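Choline binding protein PCPA (Streptococcus pneumoniae, PDB 4CP6) is a choline-binding pneumococcal vaccine antigen with a leucine-rich repeat region, probably anchored to the bacterial surface through choline and presenting its repeats there. Local coordinates at residues F311-L322 with M334-I345. Sequence-based numbering, arbitrary orientation.
Sequences FYGNLELKELIL and MNGLPKLKSLTI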
loop_
_atom_site.group_PDB
_atom_site.type_symbol
_atom_site.label_atom_id
_atom_site.label_comp_id
_atom_site.label_asym_id
_atom_site.label_seq_id
_atom_site.Cartn_x
_atom_site.Cartn_y
_atom_site.Cartn_z
ATOM N N PHE A 311 -8.402 13.548 -2.090
ATOM C CA PHE A 311 -8.136 14.383 -3.256
ATOM C C PHE A 311 -6.830 15.095 -2.973
ATOM O O PHE A 311 -6.806 16.085 -2.238
ATOM C CB PHE A 311 -9.285 15.375 -3.490
ATOM C CG PHE A 311 -10.575 14.669 -3.833
ATOM C CD1 PHE A 311 -10.784 14.158 -5.108
ATOM C CD2 PHE A 311 -11.576 14.535 -2.894
ATOM C CE1 PHE A 311 -11.987 13.524 -5.435
ATOM C CE2 PHE A 311 -12.776 13.879 -3.219
ATOM C CZ PHE A 311 -12.970 13.402 -4.491
ATOM N N TYR A 312 -5.740 14.570 -3.511
ATOM C CA TYR A 312 -4.401 15.061 -3.192
ATOM C C TYR A 312 -3.529 14.907 -4.402
ATOM O O TYR A 312 -3.308 13.800 -4.868
ATOM C CB TYR A 312 -3.858 14.185 -2.055
ATOM C CG TYR A 312 -2.463 14.472 -1.553
ATOM C CD1 TYR A 312 -1.983 15.776 -1.462
ATOM C CD2 TYR A 312 -1.658 13.445 -1.061
ATOM C CE1 TYR A 312 -0.748 16.053 -0.880
ATOM C CE2 TYR A 312 -0.409 13.707 -0.499
ATOM C CZ TYR A 312 0.044 15.014 -0.419
ATOM O OH TYR A 312 1.277 15.292 0.154
ATOM N N GLY A 313 -3.036 16.013 -4.928
ATOM C CA GLY A 313 -2.149 15.941 -6.088
ATOM C C GLY A 313 -2.843 15.547 -7.376
ATOM O O GLY A 313 -2.203 15.001 -8.293
ATOM N N ASN A 314 -4.155 15.808 -7.482
ATOM C CA ASN A 314 -4.894 15.530 -8.714
ATOM C C ASN A 314 -4.629 16.684 -9.692
ATOM O O ASN A 314 -5.388 17.660 -9.760
ATOM C CB ASN A 314 -6.361 15.369 -8.442
ATOM C CG ASN A 314 -6.595 14.197 -7.530
ATOM O OD1 ASN A 314 -6.393 13.021 -7.926
ATOM N ND2 ASN A 314 -6.981 14.474 -6.326
ATOM N N LEU A 315 -3.522 16.530 -10.447
ATOM C CA LEU A 315 -2.972 17.585 -11.309
ATOM C C LEU A 315 -3.918 18.092 -12.390
ATOM O O LEU A 315 -3.743 19.241 -12.839
ATOM C CB LEU A 315 -1.657 17.129 -11.934
ATOM C CG LEU A 315 -0.539 16.686 -10.990
ATOM C CD1 LEU A 315 0.737 16.361 -11.784
ATOM C CD2 LEU A 315 -0.235 17.750 -9.919
ATOM N N GLU A 316 -4.918 17.284 -12.793
ATOM C CA GLU A 316 -5.841 17.676 -13.849
ATOM C C GLU A 316 -7.283 17.833 -13.431
ATOM O O GLU A 316 -8.149 18.080 -14.273
ATOM C CB GLU A 316 -5.756 16.687 -15.026
ATOM C CG GLU A 316 -4.413 16.678 -15.726
ATOM C CD GLU A 316 -4.024 17.907 -16.527
ATOM O OE1 GLU A 316 -4.914 18.661 -16.972
ATOM O OE2 GLU A 316 -2.804 18.088 -16.724
ATOM N N LEU A 317 -7.593 17.665 -12.117
ATOM C CA LEU A 317 -8.993 17.726 -11.702
ATOM C C LEU A 317 -9.569 19.105 -11.887
ATOM O O LEU A 317 -9.042 20.058 -11.313
ATOM C CB LEU A 317 -9.096 17.227 -10.258
ATOM C CG LEU A 317 -10.472 17.160 -9.629
ATOM C CD1 LEU A 317 -11.358 16.187 -10.347
ATOM C CD2 LEU A 317 -10.333 16.804 -8.159
ATOM N N LYS A 318 -10.658 19.235 -12.657
ATOM C CA LYS A 318 -11.165 20.563 -13.016
ATOM C C LYS A 318 -12.208 21.146 -12.098
ATOM O O LYS A 318 -12.326 22.372 -12.021
ATOM C CB LYS A 318 -11.736 20.540 -14.448
ATOM C CG LYS A 318 -10.746 20.044 -15.507
ATOM C CD LYS A 318 -11.426 19.921 -16.890
ATOM C CE LYS A 318 -10.444 19.506 -17.965
ATOM N NZ LYS A 318 -11.035 19.570 -19.326
ATOM N N GLU A 319 -12.991 20.292 -11.431
ATOM C CA GLU A 319 -14.098 20.739 -10.591
ATOM C C GLU A 319 -14.387 19.653 -9.607
ATOM O O GLU A 319 -14.063 18.485 -9.866
ATOM C CB GLU A 319 -15.354 20.957 -11.482
ATOM C CG GLU A 319 -16.587 21.484 -10.767
ATOM C CD GLU A 319 -17.804 21.761 -11.630
ATOM O OE1 GLU A 319 -17.764 21.450 -12.841
ATOM O OE2 GLU A 319 -18.803 22.287 -11.087
ATOM N N LEU A 320 -15.014 20.024 -8.478
ATOM C CA LEU A 320 -15.480 19.050 -7.508
ATOM C C LEU A 320 -16.811 19.510 -7.012
ATOM O O LEU A 320 -16.945 20.669 -6.588
ATOM C CB LEU A 320 -14.538 18.903 -6.303
ATOM C CG LEU A 320 -13.481 17.841 -6.359
ATOM C CD1 LEU A 320 -12.510 17.978 -5.194
ATOM C CD2 LEU A 320 -14.113 16.437 -6.392
ATOM N N ILE A 321 -17.801 18.626 -7.069
ATOM C CA ILE A 321 -19.101 18.881 -6.518
ATOM C C ILE A 321 -19.296 17.932 -5.345
ATOM O O ILE A 321 -19.526 16.733 -5.556
ATOM C CB ILE A 321 -20.208 18.734 -7.573
ATOM C CG1 ILE A 321 -19.951 19.719 -8.745
ATOM C CG2 ILE A 321 -21.587 18.925 -6.922
ATOM C CD1 ILE A 321 -20.769 19.397 -10.002
ATOM N N LEU A 322 -19.182 18.438 -4.122
ATOM C CA LEU A 322 -19.391 17.612 -2.932
ATOM C C LEU A 322 -20.904 17.447 -2.751
ATOM O O LEU A 322 -21.653 18.432 -2.743
ATOM C CB LEU A 322 -18.760 18.242 -1.692
ATOM C CG LEU A 322 -17.242 18.499 -1.766
ATOM C CD1 LEU A 322 -16.768 19.258 -0.521
ATOM C CD2 LEU A 322 -16.448 17.179 -1.952
ATOM N N MET A 334 -8.934 17.815 0.825
ATOM C CA MET A 334 -8.609 18.331 -0.515
ATOM C C MET A 334 -7.335 19.145 -0.417
ATOM O O MET A 334 -7.303 20.199 0.247
ATOM C CB MET A 334 -9.738 19.209 -1.067
ATOM C CG MET A 334 -11.030 18.433 -1.349
ATOM S SD MET A 334 -12.427 19.545 -1.700
ATOM C CE MET A 334 -12.781 20.169 -0.030
ATOM N N ASN A 335 -6.292 18.700 -1.092
ATOM C CA ASN A 335 -5.037 19.446 -1.031
ATOM C C ASN A 335 -4.291 19.272 -2.356
ATOM O O ASN A 335 -4.125 18.141 -2.835
ATOM C CB ASN A 335 -4.153 18.979 0.153
ATOM C CG ASN A 335 -2.784 19.645 0.194
ATOM O OD1 ASN A 335 -1.897 19.320 -0.603
ATOM N ND2 ASN A 335 -2.587 20.618 1.083
ATOM N N GLY A 336 -3.767 20.360 -2.900
ATOM C CA GLY A 336 -2.900 20.282 -4.080
ATOM C C GLY A 336 -3.644 19.877 -5.333
ATOM O O GLY A 336 -3.461 18.760 -5.861
ATOM N N LEU A 337 -4.519 20.775 -5.780
ATOM C CA LEU A 337 -5.426 20.579 -6.931
ATOM C C LEU A 337 -5.237 21.775 -7.867
ATOM O O LEU A 337 -6.034 22.707 -7.866
ATOM C CB LEU A 337 -6.872 20.464 -6.429
ATOM C CG LEU A 337 -7.085 19.383 -5.315
ATOM C CD1 LEU A 337 -8.414 19.479 -4.669
ATOM C CD2 LEU A 337 -6.805 17.968 -5.834
ATOM N N PRO A 338 -4.088 21.758 -8.602
ATOM C CA PRO A 338 -3.690 22.972 -9.333
ATOM C C PRO A 338 -4.541 23.401 -10.514
ATOM O O PRO A 338 -4.373 24.552 -10.976
ATOM C CB PRO A 338 -2.274 22.674 -9.772
ATOM C CG PRO A 338 -2.175 21.153 -9.822
ATOM C CD PRO A 338 -3.036 20.717 -8.653
ATOM N N LYS A 339 -5.435 22.521 -11.013
ATOM C CA LYS A 339 -6.310 22.860 -12.125
ATOM C C LYS A 339 -7.759 22.924 -11.694
ATOM O O LYS A 339 -8.650 23.118 -12.525
ATOM C CB LYS A 339 -6.114 21.892 -13.299
ATOM C CG LYS A 339 -4.775 22.122 -14.011
ATOM C CD LYS A 339 -4.719 21.398 -15.333
ATOM C CE LYS A 339 -3.589 21.873 -16.217
ATOM N NZ LYS A 339 -3.610 21.164 -17.541
ATOM N N LEU A 340 -8.012 22.810 -10.357
ATOM C CA LEU A 340 -9.369 22.895 -9.843
ATOM C C LEU A 340 -9.885 24.316 -10.042
ATOM O O LEU A 340 -9.307 25.246 -9.465
ATOM C CB LEU A 340 -9.393 22.529 -8.342
ATOM C CG LEU A 340 -10.774 22.370 -7.725
ATOM C CD1 LEU A 340 -11.409 21.055 -8.140
ATOM C CD2 LEU A 340 -10.721 22.409 -6.195
ATOM N N LYS A 341 -10.931 24.502 -10.849
ATOM C CA LYS A 341 -11.491 25.820 -11.115
ATOM C C LYS A 341 -12.645 26.162 -10.194
ATOM O O LYS A 341 -12.877 27.332 -9.865
ATOM C CB LYS A 341 -11.979 25.854 -12.585
ATOM C CG LYS A 341 -10.863 25.745 -13.610
ATOM C CD LYS A 341 -11.394 25.824 -15.056
ATOM C CE LYS A 341 -11.903 24.490 -15.566
ATOM N NZ LYS A 341 -11.950 24.442 -17.053
ATOM N N SER A 342 -13.382 25.136 -9.750
ATOM C CA SER A 342 -14.562 25.371 -8.965
ATOM C C SER A 342 -14.785 24.261 -7.963
ATOM O O SER A 342 -14.545 23.090 -8.289
ATOM C CB SER A 342 -15.769 25.426 -9.906
ATOM O OG SER A 342 -16.972 25.741 -9.228
ATOM N N LEU A 343 -15.318 24.623 -6.795
ATOM C CA LEU A 343 -15.727 23.676 -5.763
ATOM C C LEU A 343 -17.155 24.015 -5.353
ATOM O O LEU A 343 -17.451 25.196 -5.090
ATOM C CB LEU A 343 -14.770 23.744 -4.545
ATOM C CG LEU A 343 -15.268 22.997 -3.314
ATOM C CD1 LEU A 343 -15.157 21.480 -3.539
ATOM C CD2 LEU A 343 -14.461 23.389 -2.069
ATOM N N THR A 344 -18.046 23.011 -5.281
ATOM C CA THR A 344 -19.391 23.210 -4.770
ATOM C C THR A 344 -19.566 22.361 -3.528
ATOM O O THR A 344 -19.156 21.194 -3.529
ATOM C CB THR A 344 -20.468 22.886 -5.821
ATOM O OG1 THR A 344 -20.311 23.814 -6.900
ATOM C CG2 THR A 344 -21.885 22.969 -5.249
ATOM N N ILE A 345 -20.133 22.946 -2.478
ATOM C CA ILE A 345 -20.351 22.262 -1.216
ATOM C C ILE A 345 -21.862 22.090 -1.100
ATOM O O ILE A 345 -22.600 23.078 -1.004
ATOM C CB ILE A 345 -19.749 23.063 -0.036
ATOM C CG1 ILE A 345 -18.287 23.472 -0.333
ATOM C CG2 ILE A 345 -19.855 22.267 1.263
ATOM C CD1 ILE A 345 -17.589 24.283 0.775
HETATM O O HOH W 1 -0.974 19.918 -16.055
HETATM O O HOH W 2 -18.078 23.260 -8.645
#
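Strands 319-322 and 342-345 run parallel, 1° apart with axes 4.8 Å from each other, and the register carries back through matching type I turns to the short pair Phe311-Tyr312 and Met334-Asn335. Thr344 N reaches Leu320 O at 2.9 Å, and Leu322 N in turn donates to Thr344 O. Just past the turns, Lys341 N donates a hydrogen bond to Lys318 O. Inside the coil, Leu320 and Met334 run antiparallel alongside one another, CD1 of Leu320 3.8 Å from SD of Met334. A bend at chi3 (-74°) turns Met334 CE to the tip of Leu322, where it meets CD1. Leu343 CD1 touches both Leu320 CB and Leu322 CG, while within 311-322 Leu320 CD2 sits over one face of the Phe311 ring, toward its rim and 3.7 Å above its plane. On the outer side of the turns, Glu316 and Lys339 extend alongside each other in the same direction; the extended lysine brings NZ to the syn side of Glu316 OE1 at 2.9 Å, and a water donates to Glu316 OE2 and accepts a weak bond from Lys339 NZ. Leu315 CD2 rests on Pro338 CG nearby. Across the other strand face, a second water ties Glu319 OE2 to Ser342 OG and Thr344 OG1. The backbone O of Asn335 lies in plane at the Tyr312 ring edge, and Asn335 ND2 is hydrogen-bonded to Ser358 OG. Such stacking of successive coils is characteristic of a leucine-rich repeat solenoid. Ile297 of strand 296-298 packs on Phe311 and Leu320 from the preceding coil, whereas strands 357-358 and 366-369 continue the two parallel ladders beyond Met334 and Ile345.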